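Local coordinates for transcriptional regulator, LacI family (PDB 2RGY), which probably regulates transcription as a LacI-family repressor-like protein, sensing a small, possibly sugar-like effector through its periplasmic-binding-protein-like domain, at residues A[12-17]-A[57-62]; A[35-40]-A[260-265]; A[120-125]-A[272-277]; A[182-187]-A[209-214]. One frame throughout, in Å; residues are numbered along the deposited sequence.

Contact 1: residues A[12-17]-A[57-62]; sequences GLFVPT and LEAVRF
F14 meets A59 and V60 where a strand of the N-terminal parallel sheet is covered by the helix of residues 52-65, an aromatic side chain set between strand and helix. Along residues 12-17, G12 and L13 come first and are tied into the sheet by their backbones, G12 to G70 and V72, L13 to V42 and A44; the L13 side chain lies on the other face of the strand, against L27. Next comes F14, whose CG stands anti to the backbone N (chi1 173°), carrying the ring out toward the helix. Its CE1 lies 3.4 Å from A59 CB and its CD1 3.5 Å from the same methyl, so the CD1-CE1 bond lies against the alanine methyl. Nearer the backbone, V60 CG2 stands 4.1 Å from F14 CG, and the two side chains cross at about a right angle; both methyls approach the ring obliquely. With all three residues buried, this is a wholly apolar contact. V15 then turns its backbone O to T45 OG1, and P16 and T17 lead away toward Y23. Helix 52-65 belongs to a beta-alpha-beta crossover from strand 40-44 to strand 70-73 and passes over strand 10-14 between them, with A56 and L63 also touching F14, L86 of helix 80-89 against V60, and R35 of the second subunit packing on A59.

Contact 2: residues A[35-40]-A[260-265]; sequences RAVHRH and YGTKWE
R39 stacks its guanidinium on Y260 beside a Schellman motif, the turn with H38 at positive phi that ends helix 21-36 and sends the chain into strand 40-44. From CB the R39 chain runs on, extended from CG to NE, and slides past the tyrosine in the opposite direction. CD comes over the middle of the ring. One step on, NE stands 3.3 Å from Y260 CD1, still over the face. The planes of guanidinium and ring are 19° apart, and R39 CZ lies 4.0 Å from the ring centroid, a cation-pi pair that doubles as a flat stack. At the tip, NH1 reaches on as far as the root of the tyrosine, 4.0 Å from Y260 CB, while NH2 lies 3.9 Å from Y260 CD1. The edge of the guanidinium faces V37 CB. The tyrosine OH is hydrogen-bonded to D69 OD2, which holds the far end of the ring. Beyond the stack, V37 CG1 touches T262 CG2 at 4.0 Å. Chi1 of T262 (44°) places that methyl beside its backbone N, while its OG1 hydrogen-bonds N257 ND2.

Contact 3: residues A[120-125]-A[272-277]; sequences AATLIE and VTVSMR
The antiparallel edge strand of the C-terminal mixed sheet, residues 273-275, is met here by helix 112-125, and the small contact between them rests on T122 against V274 and M276, a selenomethionine. A beta-branched residue can serve two neighbours at once, and T122 does so with its two branches. Its OG1 lies beside the backbone N (chi1 -56°) and comes closest to the valine, 3.7 Å from V274 CG2 and 3.9 Å from V274 CG1, so both methyls pack about the hydroxyl oxygen. No hydrogen bond is made across this junction; the polar need of OG1 is met within its own helix by the carbonyl oxygen of L118, one turn back, which lets a buried hydroxyl sit against an apolar neighbour. The side chains of T122 and V274 cross obliquely.

In the fold, strand 273-275 runs beside strand 238-241, with backbone hydrogen bonds from T273 to H241 and from S275 to S239, and V274 projects from the sheet face toward the helix, where it also touches L118. The second branch, T122 CG2, meets M276 SE at 3.9 Å. M276 leaves its backbone alongside the helix; bends at chi2 and chi3, -65° and -47°, fold the chain so that the selenium arrives at the threonine methyl while the two side chains slide past each other in opposite directions. On the far side of the strand, S275 OG bonds D226 OD2, and R277 forms a salt bridge with D226 OD1.

Contact 4: residues A[182-187]-A[209-214]; sequences QLLESK and QQLGIS
L184 meets L211 and I213 through its two terminal methyls, one for each partner. L184 CD1 reaches L211 CD1 at 3.5 Å, and L184 CD2 reaches I213 CD1 at 4.0 Å; in both pairs the side chains come tip to tip. Chi1 of -63° sets L184 CG beside the backbone N, and the fork opens toward the other segment, its prongs divided between leucine and isoleucine. One shell out, R207 and F208 of helix 198-210 also touch L184, and F208 also touches I213.

Both segments are helix ends in the C-terminal alpha/beta subdomain, where helices 173-186 and 198-210 each lead back toward the sheet. The second ends in a Schellman motif: G212, with positive phi, turns the chain so that L211 and I213, on either side of it in sequence, both point at L184. The first ends at K187, also at positive phi. Just before it, S186 OG donates to L183 O at 2.7 Å, with a C=O...donor angle of 139° and the donor tilted 17° from the carbonyl plane; the same OG bonds A188 N. Further out, Q210 OE1 takes bonds from both Y177 OH and R207 NH1, tying the last turn of helix 198-210 to helix 173-186.

The four contacts sample both halves of a two-subdomain, periplasmic-binding-protein-like fold. Contacts 1 and 2 lie in the N-terminal half, their centres 22 Å apart but their nearest atoms only about 6 Å, and both reach the second subunit; contact 4 touches it at one residue, Q209, and contact 3 not at all. Contacts 3 and 4 belong to the C-terminal half, 23 Å between centres and about 11 Å between nearest atoms. Contact 2 is the exception to sequence order: residues 260-265 follow helix 244-260, which packs on the N-terminal half although strands 238-241 and 273-275 belong to the other. Contacts 2 and 4 are the most distant pair, 50 Å between centres. In relatives, effectors bind in the cleft between halves.

Contact 1: residues A[12-17]-A[57-62]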
# COMPACT_ATOMS: atom_id res chain seq x y z
N GLY A 12 -11.29 -0.98 -18.00
CA GLY A 12 -9.97 -1.47 -17.65
C GLY A 12 -9.16 -0.40 -16.94
O GLY A 12 -9.37 0.78 -17.19
N LEU A 13 -8.25 -0.81 -16.07
CA LEU A 13 -7.42 0.13 -15.33
C LEU A 13 -5.96 -0.31 -15.24
O LEU A 13 -5.67 -1.41 -14.76
CB LEU A 13 -7.96 0.32 -13.91
CG LEU A 13 -7.01 1.02 -12.92
CD1 LEU A 13 -6.71 2.44 -13.38
CD2 LEU A 13 -7.66 1.04 -11.54
N PHE A 14 -5.05 0.53 -15.70
CA PHE A 14 -3.64 0.20 -15.60
C PHE A 14 -2.95 1.08 -14.56
O PHE A 14 -3.10 2.30 -14.57
CB PHE A 14 -2.90 0.38 -16.92
CG PHE A 14 -1.42 0.20 -16.79
CD1 PHE A 14 -0.85 -1.07 -16.80
CD2 PHE A 14 -0.58 1.31 -16.60
CE1 PHE A 14 0.53 -1.25 -16.62
CE2 PHE A 14 0.80 1.15 -16.42
CZ PHE A 14 1.36 -0.14 -16.43
N VAL A 15 -2.20 0.45 -13.67
CA VAL A 15 -1.42 1.15 -12.66
C VAL A 15 -0.06 0.47 -12.72
O VAL A 15 0.03 -0.75 -12.88
CB VAL A 15 -2.03 1.01 -11.25
CG1 VAL A 15 -3.36 1.74 -11.18
CG2 VAL A 15 -2.20 -0.46 -10.90
N PRO A 16 1.02 1.25 -12.60
CA PRO A 16 2.37 0.67 -12.65
C PRO A 16 2.71 -0.29 -11.52
O PRO A 16 3.70 -1.02 -11.60
CB PRO A 16 3.27 1.90 -12.68
CG PRO A 16 2.47 2.92 -11.92
CD PRO A 16 1.08 2.71 -12.45
N THR A 17 1.89 -0.30 -10.46
CA THR A 17 2.12 -1.17 -9.31
C THR A 17 0.94 -1.07 -8.33
O THR A 17 0.25 -0.06 -8.30
CB THR A 17 3.43 -0.78 -8.58
OG1 THR A 17 3.71 -1.73 -7.54
CG2 THR A 17 3.31 0.61 -7.98
N LEU A 57 3.00 -0.74 -22.09
CA LEU A 57 2.43 -0.85 -23.43
C LEU A 57 1.71 -2.19 -23.56
O LEU A 57 0.58 -2.25 -24.04
CB LEU A 57 3.52 -0.74 -24.50
CG LEU A 57 3.95 0.63 -25.05
CD1 LEU A 57 2.71 1.43 -25.41
CD2 LEU A 57 4.80 1.38 -24.04
N GLU A 58 2.38 -3.25 -23.14
CA GLU A 58 1.82 -4.59 -23.22
C GLU A 58 0.57 -4.74 -22.34
O GLU A 58 -0.43 -5.32 -22.76
CB GLU A 58 2.87 -5.63 -22.80
CG GLU A 58 4.18 -5.51 -23.56
CD GLU A 58 5.24 -6.51 -23.10
OE1 GLU A 58 5.35 -6.77 -21.87
OE2 GLU A 58 5.97 -7.04 -23.97
N ALA A 59 0.63 -4.20 -21.13
CA ALA A 59 -0.50 -4.29 -20.21
C ALA A 59 -1.72 -3.56 -20.75
O ALA A 59 -2.84 -4.09 -20.72
CB ALA A 59 -0.11 -3.75 -18.86
N VAL A 60 -1.53 -2.33 -21.23
CA VAL A 60 -2.66 -1.57 -21.77
C VAL A 60 -3.22 -2.26 -23.02
O VAL A 60 -4.44 -2.32 -23.20
CB VAL A 60 -2.26 -0.12 -22.11
CG1 VAL A 60 -3.46 0.62 -22.69
CG2 VAL A 60 -1.76 0.59 -20.85
N ARG A 61 -2.35 -2.79 -23.88
CA ARG A 61 -2.83 -3.50 -25.06
C ARG A 61 -3.62 -4.75 -24.67
O ARG A 61 -4.54 -5.16 -25.37
CB ARG A 61 -1.66 -3.86 -25.99
CG ARG A 61 -1.10 -2.65 -26.75
CD ARG A 61 0.00 -3.03 -27.75
NE ARG A 61 1.21 -3.52 -27.10
CZ ARG A 61 2.45 -3.10 -27.37
NH1 ARG A 61 2.67 -2.16 -28.29
NH2 ARG A 61 3.48 -3.62 -26.72
N PHE A 62 -3.26 -5.34 -23.53
CA PHE A 62 -3.92 -6.53 -23.00
C PHE A 62 -5.34 -6.17 -22.52
O PHE A 62 -6.25 -6.98 -22.61
CB PHE A 62 -3.10 -7.08 -21.83
CG PHE A 62 -3.63 -8.35 -21.24
CD1 PHE A 62 -3.82 -9.47 -22.05
CD2 PHE A 62 -3.90 -8.45 -19.87
CE1 PHE A 62 -4.28 -10.69 -21.51
CE2 PHE A 62 -4.35 -9.66 -19.31
CZ PHE A 62 -4.54 -10.79 -20.13

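Contact 2: residues A[35-40]-A[260-265]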
# COMPACT_ATOMS: atom_id res chain seq x y z
N ARG A 35 -18.68 0.68 -9.19
CA ARG A 35 -19.65 -0.06 -8.40
C ARG A 35 -20.96 0.73 -8.36
O ARG A 35 -22.04 0.16 -8.48
CB ARG A 35 -19.15 -0.25 -6.97
CG ARG A 35 -20.01 -1.19 -6.15
CD ARG A 35 -19.73 -2.64 -6.55
NE ARG A 35 -18.32 -2.96 -6.33
CZ ARG A 35 -17.80 -3.29 -5.15
NH1 ARG A 35 -18.57 -3.36 -4.07
NH2 ARG A 35 -16.50 -3.53 -5.05
N ALA A 36 -20.83 2.04 -8.21
CA ALA A 36 -21.98 2.95 -8.16
C ALA A 36 -22.89 2.77 -9.37
O ALA A 36 -24.11 2.98 -9.28
CB ALA A 36 -21.50 4.39 -8.06
N VAL A 37 -22.31 2.43 -10.52
CA VAL A 37 -23.13 2.22 -11.71
C VAL A 37 -23.26 0.73 -12.02
O VAL A 37 -23.49 0.33 -13.16
CB VAL A 37 -22.57 2.97 -12.94
CG1 VAL A 37 -22.62 4.46 -12.68
CG2 VAL A 37 -21.16 2.52 -13.27
N HIS A 38 -23.10 -0.08 -10.97
CA HIS A 38 -23.24 -1.53 -11.07
C HIS A 38 -22.36 -2.20 -12.12
O HIS A 38 -22.79 -3.13 -12.79
CB HIS A 38 -24.70 -1.88 -11.32
CG HIS A 38 -25.65 -1.25 -10.34
ND1 HIS A 38 -25.58 -1.48 -8.99
CD2 HIS A 38 -26.65 -0.36 -10.52
CE1 HIS A 38 -26.51 -0.77 -8.37
NE2 HIS A 38 -27.17 -0.08 -9.28
N ARG A 39 -21.13 -1.72 -12.25
CA ARG A 39 -20.20 -2.30 -13.22
C ARG A 39 -18.86 -2.63 -12.56
O ARG A 39 -18.60 -2.23 -11.43
CB ARG A 39 -20.04 -1.35 -14.41
CG ARG A 39 -21.33 -1.27 -15.24
CD ARG A 39 -21.22 -0.29 -16.39
NE ARG A 39 -22.38 -0.32 -17.28
CZ ARG A 39 -23.51 0.37 -17.09
NH1 ARG A 39 -23.66 1.15 -16.03
NH2 ARG A 39 -24.48 0.30 -17.99
N HIS A 40 -18.02 -3.36 -13.28
CA HIS A 40 -16.74 -3.81 -12.74
C HIS A 40 -15.46 -3.22 -13.32
O HIS A 40 -15.45 -2.57 -14.36
CB HIS A 40 -16.66 -5.33 -12.86
CG HIS A 40 -17.83 -6.06 -12.28
ND1 HIS A 40 -19.08 -6.06 -12.88
CD2 HIS A 40 -17.94 -6.85 -11.19
CE1 HIS A 40 -19.90 -6.83 -12.19
NE2 HIS A 40 -19.23 -7.32 -11.16
N TYR A 260 -21.09 4.84 -20.56
CA TYR A 260 -22.40 4.36 -20.16
C TYR A 260 -23.58 5.33 -20.11
O TYR A 260 -24.64 4.98 -19.61
CB TYR A 260 -22.27 3.65 -18.81
CG TYR A 260 -21.15 2.63 -18.79
CD1 TYR A 260 -21.16 1.54 -19.65
CD2 TYR A 260 -20.10 2.74 -17.88
CE1 TYR A 260 -20.16 0.58 -19.61
CE2 TYR A 260 -19.09 1.78 -17.83
CZ TYR A 260 -19.12 0.70 -18.70
OH TYR A 260 -18.14 -0.27 -18.65
N GLY A 261 -23.40 6.55 -20.61
CA GLY A 261 -24.51 7.48 -20.63
C GLY A 261 -24.88 8.21 -19.36
O GLY A 261 -25.97 8.79 -19.28
N THR A 262 -24.00 8.20 -18.36
CA THR A 262 -24.27 8.91 -17.12
C THR A 262 -24.15 10.40 -17.44
O THR A 262 -23.66 10.76 -18.50
CB THR A 262 -23.26 8.56 -16.03
OG1 THR A 262 -21.94 8.55 -16.60
CG2 THR A 262 -23.56 7.20 -15.43
N LYS A 263 -24.60 11.25 -16.53
CA LYS A 263 -24.50 12.69 -16.75
C LYS A 263 -23.84 13.44 -15.59
O LYS A 263 -24.38 14.42 -15.08
CB LYS A 263 -25.88 13.29 -17.05
CG LYS A 263 -26.14 13.49 -18.54
CD LYS A 263 -26.69 12.24 -19.19
CE LYS A 263 -26.33 12.16 -20.69
NZ LYS A 263 -26.65 13.38 -21.50
N TRP A 264 -22.66 12.97 -15.19
CA TRP A 264 -21.91 13.60 -14.12
C TRP A 264 -21.37 14.96 -14.55
O TRP A 264 -20.96 15.12 -15.70
CB TRP A 264 -20.68 12.76 -13.77
CG TRP A 264 -20.95 11.46 -13.11
CD1 TRP A 264 -20.81 10.21 -13.65
CD2 TRP A 264 -21.32 11.26 -11.74
NE1 TRP A 264 -21.06 9.25 -12.69
CE2 TRP A 264 -21.37 9.87 -11.51
CE3 TRP A 264 -21.61 12.14 -10.68
CZ2 TRP A 264 -21.70 9.33 -10.26
CZ3 TRP A 264 -21.93 11.60 -9.43
CH2 TRP A 264 -21.97 10.21 -9.24
N GLU A 265 -21.37 15.93 -13.65
CA GLU A 265 -20.76 17.21 -13.97
C GLU A 265 -19.31 16.90 -13.65
O GLU A 265 -19.02 16.25 -12.64
CB GLU A 265 -21.27 18.34 -13.06
CG GLU A 265 -22.73 18.70 -13.30
CD GLU A 265 -23.19 19.89 -12.47
OE1 GLU A 265 -23.26 19.75 -11.21
OE2 GLU A 265 -23.46 20.96 -13.06

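Contact 3: residues A[120-125]-A[272-277]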
# COMPACT_ATOMS: atom_id res chain seq x y z
N ALA A 120 9.12 24.01 -1.73
CA ALA A 120 10.25 24.90 -1.56
C ALA A 120 9.92 26.01 -0.56
O ALA A 120 10.71 26.30 0.33
CB ALA A 120 10.66 25.51 -2.90
N ALA A 121 8.75 26.61 -0.70
CA ALA A 121 8.34 27.70 0.19
C ALA A 121 8.24 27.26 1.64
O ALA A 121 8.56 28.03 2.54
CB ALA A 121 7.00 28.27 -0.26
N THR A 122 7.79 26.03 1.86
CA THR A 122 7.69 25.52 3.22
C THR A 122 9.09 25.52 3.82
O THR A 122 9.31 26.07 4.90
CB THR A 122 7.13 24.07 3.25
OG1 THR A 122 5.87 24.01 2.57
CG2 THR A 122 6.93 23.62 4.69
N LEU A 123 10.04 24.92 3.12
CA LEU A 123 11.41 24.85 3.60
C LEU A 123 12.04 26.24 3.76
O LEU A 123 12.62 26.55 4.80
CB LEU A 123 12.26 24.01 2.65
CG LEU A 123 11.88 22.53 2.59
CD1 LEU A 123 12.71 21.81 1.53
CD2 LEU A 123 12.08 21.90 3.96
N ILE A 124 11.94 27.06 2.73
CA ILE A 124 12.53 28.38 2.80
C ILE A 124 11.92 29.23 3.91
O ILE A 124 12.64 29.94 4.60
CB ILE A 124 12.43 29.10 1.45
CG1 ILE A 124 13.41 28.44 0.47
CG2 ILE A 124 12.78 30.58 1.62
CD1 ILE A 124 13.12 28.73 -0.98
N GLU A 125 10.61 29.15 4.09
CA GLU A 125 9.95 29.93 5.12
C GLU A 125 10.39 29.51 6.52
O GLU A 125 10.25 30.27 7.48
CB GLU A 125 8.43 29.80 4.98
CG GLU A 125 7.90 30.50 3.72
CD GLU A 125 6.40 30.36 3.55
OE1 GLU A 125 5.77 29.60 4.32
OE2 GLU A 125 5.84 31.00 2.63
N VAL A 272 -3.87 22.49 -4.30
CA VAL A 272 -2.80 21.72 -3.71
C VAL A 272 -2.43 22.55 -2.48
O VAL A 272 -2.38 23.78 -2.53
CB VAL A 272 -1.61 21.62 -4.67
CG1 VAL A 272 -1.09 23.00 -4.97
CG2 VAL A 272 -0.51 20.76 -4.07
N THR A 273 -2.23 21.87 -1.36
CA THR A 273 -1.88 22.54 -0.12
C THR A 273 -0.77 21.75 0.56
O THR A 273 -0.32 20.72 0.04
CB THR A 273 -3.08 22.59 0.84
OG1 THR A 273 -3.57 21.26 1.05
CG2 THR A 273 -4.20 23.46 0.25
N VAL A 274 -0.32 22.23 1.72
CA VAL A 274 0.72 21.52 2.45
C VAL A 274 0.18 21.00 3.76
O VAL A 274 -0.42 21.75 4.54
CB VAL A 274 1.93 22.42 2.72
CG1 VAL A 274 2.91 21.71 3.62
CG2 VAL A 274 2.61 22.78 1.42
N SER A 275 0.36 19.71 4.00
CA SER A 275 -0.10 19.11 5.23
C SER A 275 1.05 19.20 6.23
O SER A 275 1.97 18.38 6.20
CB SER A 275 -0.50 17.66 4.99
OG SER A 275 -1.56 17.61 4.04
N MSE A 276 1.00 20.21 7.09
CA MSE A 276 2.04 20.42 8.08
C MSE A 276 1.96 19.42 9.21
O MSE A 276 0.94 19.34 9.90
CB MSE A 276 1.96 21.84 8.66
CG MSE A 276 2.51 22.95 7.77
SE MSE A 276 4.30 22.89 7.46
CE MSE A 276 4.94 22.60 9.08
N ARG A 277 3.02 18.66 9.40
CA ARG A 277 3.05 17.68 10.48
C ARG A 277 4.26 17.95 11.35
O ARG A 277 4.44 19.09 11.78
CB ARG A 277 3.03 16.26 9.91
CG ARG A 277 1.76 16.01 9.08
CD ARG A 277 1.31 14.56 9.12
NE ARG A 277 0.05 14.34 8.41
CZ ARG A 277 -0.09 14.34 7.09
NH1 ARG A 277 0.97 14.53 6.31
NH2 ARG A 277 -1.27 14.12 6.54

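Contact 4: residues A[182-187]-A[209-214]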
# COMPACT_ATOMS: atom_id res chain seq x y z
N GLN A 182 23.37 7.93 -0.95
CA GLN A 182 24.23 8.59 -1.91
C GLN A 182 24.41 10.06 -1.52
O GLN A 182 25.51 10.61 -1.63
CB GLN A 182 23.63 8.49 -3.32
CG GLN A 182 24.55 9.02 -4.42
CD GLN A 182 23.91 8.98 -5.81
OE1 GLN A 182 23.37 7.96 -6.24
NE2 GLN A 182 23.97 10.10 -6.52
N LEU A 183 23.34 10.68 -1.04
CA LEU A 183 23.39 12.08 -0.63
C LEU A 183 24.31 12.30 0.56
O LEU A 183 25.17 13.16 0.53
CB LEU A 183 21.98 12.57 -0.28
CG LEU A 183 21.86 13.98 0.28
CD1 LEU A 183 22.36 15.01 -0.74
CD2 LEU A 183 20.40 14.25 0.65
N LEU A 184 24.13 11.51 1.61
CA LEU A 184 24.95 11.61 2.82
C LEU A 184 26.42 11.32 2.55
O LEU A 184 27.32 11.91 3.17
CB LEU A 184 24.44 10.64 3.88
CG LEU A 184 23.03 10.93 4.37
CD1 LEU A 184 22.54 9.80 5.27
CD2 LEU A 184 23.02 12.26 5.09
N GLU A 185 26.67 10.37 1.65
CA GLU A 185 28.02 9.97 1.28
C GLU A 185 28.72 11.07 0.51
O GLU A 185 29.95 11.21 0.58
CB GLU A 185 27.96 8.69 0.43
CG GLU A 185 27.68 7.40 1.22
CD GLU A 185 27.26 6.23 0.32
OE1 GLU A 185 27.59 6.25 -0.89
OE2 GLU A 185 26.61 5.28 0.83
N SER A 186 27.95 11.86 -0.24
CA SER A 186 28.53 12.94 -1.03
C SER A 186 29.09 14.02 -0.12
O SER A 186 29.97 14.76 -0.53
CB SER A 186 27.49 13.56 -1.97
OG SER A 186 26.69 14.50 -1.29
N LYS A 187 28.57 14.10 1.11
CA LYS A 187 29.01 15.08 2.09
C LYS A 187 28.45 16.47 1.81
O LYS A 187 28.76 17.42 2.53
CB LYS A 187 30.54 15.14 2.15
CG LYS A 187 31.19 13.81 2.55
CD LYS A 187 30.78 13.40 3.96
CE LYS A 187 31.40 12.06 4.34
NZ LYS A 187 31.24 11.76 5.80
N GLN A 209 17.40 7.94 10.82
CA GLN A 209 17.22 7.34 12.14
C GLN A 209 18.35 6.35 12.43
O GLN A 209 18.85 6.27 13.56
CB GLN A 209 15.86 6.65 12.22
CG GLN A 209 15.38 6.27 13.64
CD GLN A 209 16.04 5.01 14.18
OE1 GLN A 209 16.46 4.13 13.42
NE2 GLN A 209 16.13 4.90 15.51
N GLN A 210 18.78 5.62 11.40
CA GLN A 210 19.86 4.65 11.56
C GLN A 210 21.19 5.33 11.91
O GLN A 210 22.02 4.74 12.59
CB GLN A 210 20.05 3.83 10.27
CG GLN A 210 18.83 3.01 9.86
CD GLN A 210 19.03 2.26 8.55
OE1 GLN A 210 20.00 2.48 7.82
NE2 GLN A 210 18.08 1.39 8.22
N LEU A 211 21.38 6.57 11.46
CA LEU A 211 22.63 7.29 11.71
C LEU A 211 22.58 8.33 12.83
O LEU A 211 23.56 9.04 13.07
CB LEU A 211 23.11 7.95 10.42
CG LEU A 211 23.38 6.99 9.26
CD1 LEU A 211 23.60 7.77 7.96
CD2 LEU A 211 24.58 6.12 9.59
N GLY A 212 21.44 8.44 13.50
CA GLY A 212 21.34 9.40 14.58
C GLY A 212 21.12 10.83 14.12
O GLY A 212 21.34 11.77 14.89
N ILE A 213 20.71 11.00 12.86
CA ILE A 213 20.44 12.32 12.31
C ILE A 213 18.98 12.62 12.62
O ILE A 213 18.08 12.02 12.03
CB ILE A 213 20.65 12.34 10.79
CG1 ILE A 213 22.13 12.08 10.48
CG2 ILE A 213 20.19 13.68 10.22
CD1 ILE A 213 22.40 11.72 9.04
N SER A 214 18.75 13.54 13.54
CA SER A 214 17.40 13.88 13.95
C SER A 214 16.58 14.68 12.95
O SER A 214 17.09 15.53 12.21
CB SER A 214 17.44 14.61 15.31
OG SER A 214 18.29 15.74 15.25